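Local coordinates for protein aminotransferase (Paracoccus denitrificans, PDB 4GRX) that probably catalyses the pyridoxal-phosphate-dependent transfer of amino groups from omega-amino donors to keto acceptors, as a class III transaminase, at residues Lys85-Arg90 against Ser102-Met107; Arg158-His163 against Trp197-Glu202. All coordinates share one frame; numbering follows the deposited sequence.

In the fold
Following the chain from its N terminus, contact 1 comes first: it joins the end of helix 78-90 to the start of helix 103-115 and closes the 11 residues between them, which include most of strand 100-102. Contact 2 lies wholly downstream. It spans 33 residues, with helix 167-172 and strand 188-191 among them, and joins the turn after strand 154-158 of the seven-stranded sheet to the end of helix 196-199. The two contacts are in series, neither nested nor crossed. The centres of contacts 1 and 2 are 42 Å apart, on opposite sides of the chain's centre. Contact 1 lies at the dimer interface; in contact 2 only Y162 comes within reach of the second subunit.

Contact 1 (Lys85-Arg90 against Ser102-Met107); sequences KAQYDR and SDQTVM
R90 NH2 donates to D103 OD2 over 2.9 Å, and the N-H...O angle of 167° makes this a nearly straight bond within a salt bridge. The acceptor lies in the guanidinium plane, at its edge, and is approached almost in line with its own C-O bond. The two charged groups are close to coplanar. One arginine nitrogen does the work, since R90 NE stays 3.9 Å from D103 OD2. R90 reaches across because CG lies opposite the backbone N (chi1 -170°) and the chain continues extended to NE.

Alongside the bridge, the chains of Q87 and Q104 run by one another with opposite headings, each turning at its second torsion. Q87 NE2 comes within 3.2 Å of Q104 OE1, with the amide planes 46° apart. The segment axes stay 13.6 Å apart, so long polar side chains span the gap. A343 of helix 339-354 touches both glutamines, and W19 of the second subunit packs on D103.

This is polar side-chain bridging between two helix ends at the dimer interface, where S102 pairs in parallel with a strand of the second subunit. D103 is the first residue of its helix, directly after the N-cap S102. The partial positive charge of that helix N terminus and the R90 guanidinium would both be expected to favour the ionised carboxylate of D103.

Contact 2 (Arg158-His163 against Trp197-Glu202); sequences RWNAYH and WRYGEE
The Y199 ring has N160 ND2 at its edge, near the ring plane, and R198 CG over the centre of one face, 3.5 Å above the plane. The indole of W159 is met in its own plane, at the edge, by the Y199 hydroxyl: W159 CD1 to Y199 OH is 3.6 Å. Thus the phenol oxygen touches an indole rim as well as an amide, and no ring stack forms between W159 and Y199. The apolar approach is loose, W159 CD1 lying 4.5 Å from Y199 CZ.

N160 and Y199 extend toward each other from the two segments, with amide and ring planes 40° apart. N160 ND2 donates to Y199 OH over 3.4 Å at an N-H...O angle of 139°, a weak and bent bond; the same nitrogen has a hydrogen-bond partner elsewhere in the structure. In W159, chi1 of -164° sets CG opposite the backbone N and sends the indole out to the Y199 hydroxyl.

Next to Y199 in its helix, the R198 guanidinium has W197 CZ3 against one face, and its NH2 forms a salt bridge with E394. The Y199 carbonyl, at the end of the short helix, accepts a hydrogen bond from R212.

In the 158-163 segment, R158 to A161 form a type II beta turn, with N160 at its third position, where phi is positive. This turn follows strand 154-158 of the mixed seven-stranded sheet characteristic of the large domain in fold type I PLP enzymes. It leads directly to Y162, which touches bound delta-amino valeric acid, so this surface contact flanks the chain as it enters the ligand pocket.

Contact 1 (Lys85-Arg90 against Ser102-Met107)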
ATOM      1  N   LYS A  85       5.206  -0.159 -21.738  1.00 35.35           N
ATOM      2  CA  LYS A  85       5.418   1.055 -22.518  1.00 36.92           C
ATOM      3  C   LYS A  85       4.186   1.432 -23.346  1.00 38.77           C
ATOM      4  O   LYS A  85       3.826   2.607 -23.434  1.00 39.58           O
ATOM      5  CB  LYS A  85       6.651   0.912 -23.407  1.00 37.82           C
ATOM      6  CG  LYS A  85       7.958   0.771 -22.640  1.00 36.31           C
ATOM      7  CD  LYS A  85       9.174   1.018 -23.524  1.00 37.50           C
ATOM      8  CE  LYS A  85       9.389  -0.097 -24.534  1.00 38.58           C
ATOM      9  NZ  LYS A  85      10.556   0.189 -25.410  1.00 40.01           N
ATOM     10  N   ALA A  86       3.542   0.423 -23.932  1.00 39.48           N
ATOM     11  CA  ALA A  86       2.319   0.611 -24.715  1.00 41.53           C
ATOM     12  C   ALA A  86       1.225   1.258 -23.883  1.00 41.29           C
ATOM     13  O   ALA A  86       0.537   2.158 -24.363  1.00 42.93           O
ATOM     14  CB  ALA A  86       1.836  -0.710 -25.307  1.00 41.97           C
ATOM     15  N   GLN A  87       1.079   0.821 -22.632  1.00 39.50           N
ATOM     16  CA  GLN A  87       0.059   1.400 -21.772  1.00 39.51           C
ATOM     17  C   GLN A  87       0.366   2.822 -21.336  1.00 39.64           C
ATOM     18  O   GLN A  87      -0.547   3.630 -21.157  1.00 40.75           O
ATOM     19  CB  GLN A  87      -0.253   0.523 -20.565  1.00 37.94           C
ATOM     20  CG  GLN A  87      -1.512   0.983 -19.823  1.00 38.45           C
ATOM     21  CD  GLN A  87      -2.770   0.924 -20.682  1.00 40.86           C
ATOM     22  OE1 GLN A  87      -3.540   1.894 -20.773  1.00 42.37           O
ATOM     23  NE2 GLN A  87      -2.978  -0.222 -21.332  1.00 41.43           N
ATOM     24  N   TYR A  88       1.642   3.141 -21.174  1.00 38.77           N
ATOM     25  CA  TYR A  88       2.016   4.534 -20.948  1.00 39.44           C
ATOM     26  C   TYR A  88       1.755   5.441 -22.165  1.00 42.25           C
ATOM     27  O   TYR A  88       1.419   6.618 -22.006  1.00 43.16           O
ATOM     28  CB  TYR A  88       3.458   4.646 -20.452  1.00 37.94           C
ATOM     29  CG  TYR A  88       3.560   4.457 -18.968  1.00 35.78           C
ATOM     30  CD1 TYR A  88       3.174   5.474 -18.096  1.00 35.78           C
ATOM     31  CD2 TYR A  88       4.010   3.258 -18.426  1.00 33.97           C
ATOM     32  CE1 TYR A  88       3.258   5.308 -16.722  1.00 34.04           C
ATOM     33  CE2 TYR A  88       4.093   3.082 -17.053  1.00 32.22           C
ATOM     34  CZ  TYR A  88       3.719   4.111 -16.203  1.00 32.26           C
ATOM     35  OH  TYR A  88       3.793   3.965 -14.831  1.00 30.73           O
ATOM     36  N   ASP A  89       1.891   4.881 -23.368  1.00 43.84           N
ATOM     37  CA  ASP A  89       1.583   5.598 -24.612  1.00 46.87           C
ATOM     38  C   ASP A  89       0.109   5.892 -24.689  1.00 48.59           C
ATOM     39  O   ASP A  89      -0.300   6.879 -25.279  1.00 50.96           O
ATOM     40  CB  ASP A  89       1.959   4.761 -25.838  1.00 47.76           C
ATOM     41  CG  ASP A  89       3.438   4.792 -26.140  1.00 47.52           C
ATOM     42  OD1 ASP A  89       4.055   5.872 -25.995  1.00 47.81           O
ATOM     43  OD2 ASP A  89       3.989   3.733 -26.530  1.00 47.15           O
ATOM     44  N   ARG A  90      -0.682   5.021 -24.081  1.00 48.00           N
ATOM     45  CA  ARG A  90      -2.120   4.997 -24.278  1.00 49.93           C
ATOM     46  C   ARG A  90      -2.836   5.798 -23.188  1.00 50.03           C
ATOM     47  O   ARG A  90      -3.682   6.651 -23.486  1.00 52.50           O
ATOM     48  CB  ARG A  90      -2.579   3.532 -24.306  1.00 49.08           C
ATOM     49  CG  ARG A  90      -4.005   3.285 -24.741  1.00 50.71           C
ATOM     50  CD  ARG A  90      -4.407   1.844 -24.442  1.00 49.57           C
ATOM     51  NE  ARG A  90      -5.863   1.671 -24.420  1.00 50.78           N
ATOM     52  CZ  ARG A  90      -6.650   1.712 -25.496  1.00 53.20           C
ATOM     53  NH1 ARG A  90      -6.135   1.936 -26.695  1.00 54.87           N
ATOM     54  NH2 ARG A  90      -7.958   1.547 -25.371  1.00 54.30           N
ATOM     55  N   SER A 102     -10.640   2.600 -15.650  1.00 56.24           N
ATOM     56  CA  SER A 102     -10.077   2.371 -16.975  1.00 57.11           C
ATOM     57  C   SER A 102     -10.684   1.116 -17.620  1.00 58.55           C
ATOM     58  O   SER A 102     -11.238   0.258 -16.923  1.00 59.59           O
ATOM     59  CB  SER A 102      -8.538   2.312 -16.931  1.00 54.84           C
ATOM     60  OG  SER A 102      -8.054   1.241 -16.141  1.00 52.24           O
ATOM     61  N   ASP A 103     -10.613   1.035 -18.950  1.00 59.22           N
ATOM     62  CA  ASP A 103     -10.970  -0.193 -19.680  1.00 58.75           C
ATOM     63  C   ASP A 103     -10.130  -1.385 -19.193  1.00 55.28           C
ATOM     64  O   ASP A 103     -10.617  -2.516 -19.059  1.00 54.81           O
ATOM     65  CB  ASP A 103     -10.853  -0.002 -21.217  1.00 60.30           C
ATOM     66  CG  ASP A 103      -9.511   0.643 -21.680  1.00 59.62           C
ATOM     67  OD1 ASP A 103      -8.644   1.043 -20.861  1.00 57.31           O
ATOM     68  OD2 ASP A 103      -9.336   0.761 -22.916  1.00 61.15           O
ATOM     69  N   GLN A 104      -8.876  -1.079 -18.889  1.00 51.93           N
ATOM     70  CA  GLN A 104      -7.871  -2.057 -18.569  1.00 49.69           C
ATOM     71  C   GLN A 104      -8.207  -2.752 -17.243  1.00 48.70           C
ATOM     72  O   GLN A 104      -7.959  -3.957 -17.078  1.00 47.86           O
ATOM     73  CB  GLN A 104      -6.526  -1.338 -18.510  1.00 48.20           C
ATOM     74  CG  GLN A 104      -5.385  -2.064 -19.194  1.00 47.16           C
ATOM     75  CD  GLN A 104      -5.515  -2.136 -20.700  1.00 48.88           C
ATOM     76  OE1 GLN A 104      -6.036  -1.222 -21.350  1.00 50.35           O
ATOM     77  NE2 GLN A 104      -5.020  -3.228 -21.269  1.00 48.59           N
ATOM     78  N   THR A 105      -8.793  -1.983 -16.319  1.00 48.73           N
ATOM     79  CA  THR A 105      -9.319  -2.485 -15.041  1.00 47.29           C
ATOM     80  C   THR A 105     -10.438  -3.496 -15.294  1.00 47.50           C
ATOM     81  O   THR A 105     -10.351  -4.649 -14.879  1.00 46.34           O
ATOM     82  CB  THR A 105      -9.843  -1.331 -14.134  1.00 48.42           C
ATOM     83  OG1 THR A 105      -9.011  -0.163 -14.273  1.00 49.08           O
ATOM     84  CG2 THR A 105      -9.877  -1.751 -12.660  1.00 46.58           C
ATOM     85  N   VAL A 106     -11.471  -3.062 -16.005  1.00 49.31           N
ATOM     86  CA  VAL A 106     -12.589  -3.929 -16.357  1.00 50.81           C
ATOM     87  C   VAL A 106     -12.081  -5.238 -16.970  1.00 50.55           C
ATOM     88  O   VAL A 106     -12.660  -6.307 -16.744  1.00 51.42           O
ATOM     89  CB  VAL A 106     -13.591  -3.221 -17.303  1.00 53.16           C
ATOM     90  CG1 VAL A 106     -14.802  -4.100 -17.567  1.00 54.59           C
ATOM     91  CG2 VAL A 106     -14.036  -1.883 -16.723  1.00 53.61           C
ATOM     92  N   MET A 107     -10.983  -5.157 -17.716  1.00 49.73           N
ATOM     93  CA  MET A 107     -10.404  -6.338 -18.350  1.00 49.31           C
ATOM     94  C   MET A 107      -9.766  -7.322 -17.365  1.00 46.06           C
ATOM     95  O   MET A 107     -10.083  -8.516 -17.371  1.00 45.87           O
ATOM     96  CB  MET A 107      -9.420  -5.934 -19.447  1.00 51.19           C
ATOM     97  CG  MET A 107     -10.073  -5.612 -20.787  1.00 54.40           C
ATOM     98  SD  MET A 107      -8.880  -4.803 -21.871  1.00 56.82           S
ATOM     99  CE  MET A 107      -9.814  -4.728 -23.412  1.00 59.23           C
TER

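Contact 2 (Arg158-His163 against Trp197-Glu202)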
ATOM      1  N   ARG A 158      -1.372 -18.500  11.309  1.00 20.27           N
ATOM      2  CA  ARG A 158      -0.435 -19.478  11.891  1.00 21.05           C
ATOM      3  C   ARG A 158       0.898 -18.861  12.275  1.00 21.12           C
ATOM      4  O   ARG A 158       1.371 -17.933  11.621  1.00 20.75           O
ATOM      5  CB  ARG A 158      -0.143 -20.649  10.943  1.00 21.40           C
ATOM      6  CG  ARG A 158      -1.216 -21.713  10.799  1.00 21.57           C
ATOM      7  CD  ARG A 158      -2.206 -21.351   9.712  1.00 21.34           C
ATOM      8  NE  ARG A 158      -1.555 -20.923   8.475  1.00 21.50           N
ATOM      9  CZ  ARG A 158      -1.142 -21.750   7.513  1.00 22.26           C
ATOM     10  NH1 ARG A 158      -1.283 -23.065   7.640  1.00 22.84           N
ATOM     11  NH2 ARG A 158      -0.581 -21.258   6.416  1.00 22.36           N
ATOM     12  N   TRP A 159       1.514 -19.419  13.312  1.00 21.33           N
ATOM     13  CA  TRP A 159       2.883 -19.107  13.617  1.00 21.65           C
ATOM     14  C   TRP A 159       3.715 -19.335  12.373  1.00 22.40           C
ATOM     15  O   TRP A 159       3.411 -20.213  11.567  1.00 23.06           O
ATOM     16  CB  TRP A 159       3.381 -19.905  14.825  1.00 22.20           C
ATOM     17  CG  TRP A 159       4.658 -19.313  15.374  1.00 22.56           C
ATOM     18  CD1 TRP A 159       5.924 -19.900  15.407  1.00 23.29           C
ATOM     19  CD2 TRP A 159       4.858 -17.952  15.900  1.00 21.89           C
ATOM     20  NE1 TRP A 159       6.843 -19.038  15.934  1.00 23.52           N
ATOM     21  CE2 TRP A 159       6.279 -17.854  16.248  1.00 22.62           C
ATOM     22  CE3 TRP A 159       4.034 -16.856  16.122  1.00 21.03           C
ATOM     23  CZ2 TRP A 159       6.829 -16.699  16.782  1.00 22.49           C
ATOM     24  CZ3 TRP A 159       4.597 -15.698  16.665  1.00 20.92           C
ATOM     25  CH2 TRP A 159       5.961 -15.626  16.994  1.00 21.83           C
ATOM     26  N   ASN A 160       4.734 -18.499  12.177  1.00 22.63           N
ATOM     27  CA  ASN A 160       5.531 -18.463  10.944  1.00 22.37           C
ATOM     28  C   ASN A 160       4.787 -17.912   9.725  1.00 22.26           C
ATOM     29  O   ASN A 160       5.380 -17.801   8.655  1.00 23.39           O
ATOM     30  CB  ASN A 160       6.159 -19.826  10.619  1.00 23.20           C
ATOM     31  CG  ASN A 160       7.167 -20.287  11.665  1.00 24.40           C
ATOM     32  OD1 ASN A 160       7.920 -19.491  12.228  1.00 25.25           O
ATOM     33  ND2 ASN A 160       7.200 -21.593  11.913  1.00 24.92           N
ATOM     34  N   ALA A 161       3.505 -17.567   9.848  1.00 21.37           N
ATOM     35  CA  ALA A 161       2.798 -16.975   8.704  1.00 21.15           C
ATOM     36  C   ALA A 161       3.390 -15.611   8.354  1.00 21.62           C
ATOM     37  O   ALA A 161       3.936 -14.899   9.219  1.00 21.77           O
ATOM     38  CB  ALA A 161       1.317 -16.834   8.990  1.00 20.63           C
ATOM     39  N   TYR A 162       3.306 -15.237   7.088  1.00 21.60           N
ATOM     40  CA  TYR A 162       3.653 -13.871   6.744  1.00 21.61           C
ATOM     41  C   TYR A 162       2.561 -13.294   5.862  1.00 21.16           C
ATOM     42  O   TYR A 162       2.320 -13.785   4.763  1.00 21.76           O
ATOM     43  CB  TYR A 162       5.027 -13.798   6.070  1.00 22.77           C
ATOM     44  CG  TYR A 162       5.486 -12.373   5.789  1.00 23.18           C
ATOM     45  CD1 TYR A 162       6.358 -11.707   6.665  1.00 23.28           C
ATOM     46  CD2 TYR A 162       5.037 -11.687   4.659  1.00 23.33           C
ATOM     47  CE1 TYR A 162       6.765 -10.409   6.417  1.00 23.32           C
ATOM     48  CE2 TYR A 162       5.445 -10.392   4.403  1.00 23.72           C
ATOM     49  CZ  TYR A 162       6.303  -9.765   5.283  1.00 23.44           C
ATOM     50  OH  TYR A 162       6.693  -8.497   5.005  1.00 23.54           O
ATOM     51  N   HIS A 163       1.890 -12.268   6.359  1.00 20.28           N
ATOM     52  CA  HIS A 163       0.800 -11.661   5.614  1.00 20.04           C
ATOM     53  C   HIS A 163       0.976 -10.178   5.381  1.00 19.77           C
ATOM     54  O   HIS A 163       0.159  -9.565   4.691  1.00 19.83           O
ATOM     55  CB  HIS A 163      -0.538 -11.970   6.270  1.00 19.91           C
ATOM     56  CG  HIS A 163      -0.833 -13.447   6.394  1.00 20.49           C
ATOM     57  ND1 HIS A 163      -1.333 -14.181   5.370  1.00 21.20           N
ATOM     58  CD2 HIS A 163      -0.710 -14.322   7.487  1.00 20.66           C
ATOM     59  CE1 HIS A 163      -1.504 -15.466   5.780  1.00 21.64           C
ATOM     60  NE2 HIS A 163      -1.128 -15.547   7.080  1.00 21.19           N
ATOM     61  N   TRP A 197       8.252 -31.478  10.574  1.00 29.97           N
ATOM     62  CA  TRP A 197       9.628 -31.696  10.995  1.00 30.98           C
ATOM     63  C   TRP A 197       9.973 -30.905  12.229  1.00 31.12           C
ATOM     64  O   TRP A 197      10.666 -31.398  13.109  1.00 31.95           O
ATOM     65  CB  TRP A 197      10.555 -31.349   9.843  1.00 30.98           C
ATOM     66  CG  TRP A 197      12.026 -31.546  10.124  1.00 32.01           C
ATOM     67  CD1 TRP A 197      12.766 -32.705   9.964  1.00 33.40           C
ATOM     68  CD2 TRP A 197      13.001 -30.535  10.587  1.00 31.78           C
ATOM     69  NE1 TRP A 197      14.074 -32.495  10.297  1.00 34.38           N
ATOM     70  CE2 TRP A 197      14.285 -31.223  10.681  1.00 33.40           C
ATOM     71  CE3 TRP A 197      12.934 -29.184  10.928  1.00 30.69           C
ATOM     72  CZ2 TRP A 197      15.441 -30.577  11.099  1.00 33.99           C
ATOM     73  CZ3 TRP A 197      14.109 -28.540  11.349  1.00 31.13           C
ATOM     74  CH2 TRP A 197      15.330 -29.222  11.428  1.00 32.76           C
ATOM     75  N   ARG A 198       9.497 -29.668  12.314  1.00 30.71           N
ATOM     76  CA  ARG A 198       9.806 -28.840  13.470  1.00 31.48           C
ATOM     77  C   ARG A 198       8.910 -29.141  14.673  1.00 31.42           C
ATOM     78  O   ARG A 198       9.402 -29.276  15.791  1.00 31.77           O
ATOM     79  CB  ARG A 198       9.768 -27.347  13.119  1.00 31.35           C
ATOM     80  CG  ARG A 198      10.011 -26.419  14.309  1.00 32.24           C
ATOM     81  CD  ARG A 198      10.715 -25.109  13.924  1.00 33.22           C
ATOM     82  NE  ARG A 198      12.168 -25.301  13.869  1.00 35.49           N
ATOM     83  CZ  ARG A 198      12.939 -25.015  12.816  1.00 36.19           C
ATOM     84  NH1 ARG A 198      12.416 -24.475  11.702  1.00 34.99           N
ATOM     85  NH2 ARG A 198      14.247 -25.262  12.889  1.00 37.07           N
ATOM     86  N   TYR A 199       7.609 -29.264  14.446  1.00 30.93           N
ATOM     87  CA  TYR A 199       6.663 -29.227  15.561  1.00 31.44           C
ATOM     88  C   TYR A 199       6.021 -30.579  15.910  1.00 32.52           C
ATOM     89  O   TYR A 199       5.277 -30.682  16.894  1.00 32.37           O
ATOM     90  CB  TYR A 199       5.620 -28.106  15.357  1.00 30.13           C
ATOM     91  CG  TYR A 199       6.223 -26.697  15.257  1.00 30.20           C
ATOM     92  CD1 TYR A 199       6.318 -26.031  14.018  1.00 29.84           C
ATOM     93  CD2 TYR A 199       6.700 -26.029  16.394  1.00 30.56           C
ATOM     94  CE1 TYR A 199       6.870 -24.753  13.920  1.00 29.16           C
ATOM     95  CE2 TYR A 199       7.250 -24.750  16.309  1.00 29.94           C
ATOM     96  CZ  TYR A 199       7.336 -24.116  15.072  1.00 29.53           C
ATOM     97  OH  TYR A 199       7.874 -22.843  14.993  1.00 28.91           O
ATOM     98  N   GLY A 200       6.323 -31.609  15.119  1.00 33.76           N
ATOM     99  CA  GLY A 200       5.835 -32.967  15.387  1.00 35.76           C
ATOM    100  C   GLY A 200       6.452 -33.503  16.661  1.00 37.84           C
ATOM    101  O   GLY A 200       7.613 -33.227  16.940  1.00 38.39           O
ATOM    102  N   GLU A 201       5.685 -34.264  17.436  1.00 39.86           N
ATOM    103  CA  GLU A 201       6.167 -34.780  18.726  1.00 42.85           C
ATOM    104  C   GLU A 201       6.873 -36.144  18.684  1.00 44.91           C
ATOM    105  O   GLU A 201       6.770 -36.886  17.702  1.00 44.65           O
ATOM    106  CB  GLU A 201       5.043 -34.790  19.754  1.00 43.71           C
ATOM    107  CG  GLU A 201       4.901 -33.462  20.468  1.00 44.78           C
ATOM    108  CD  GLU A 201       3.543 -33.285  21.120  1.00 46.44           C
ATOM    109  OE1 GLU A 201       2.900 -34.312  21.454  1.00 48.68           O
ATOM    110  OE2 GLU A 201       3.118 -32.116  21.296  1.00 44.64           O
ATOM    111  N   GLU A 202       7.594 -36.451  19.762  1.00 46.99           N
ATOM    112  CA  GLU A 202       8.287 -37.726  19.921  1.00 49.62           C
ATOM    113  C   GLU A 202       7.332 -38.849  19.538  1.00 49.39           C
ATOM    114  O   GLU A 202       6.254 -38.985  20.126  1.00 48.88           O
ATOM    115  CB  GLU A 202       8.774 -37.901  21.365  1.00 52.71           C
ATOM    116  CG  GLU A 202       9.995 -38.809  21.521  1.00 57.41           C
ATOM    117  CD  GLU A 202      10.155 -39.404  22.931  1.00 61.84           C
ATOM    118  OE1 GLU A 202       9.544 -38.889  23.902  1.00 62.65           O
ATOM    119  OE2 GLU A 202      10.899 -40.406  23.077  1.00 65.17           O
TER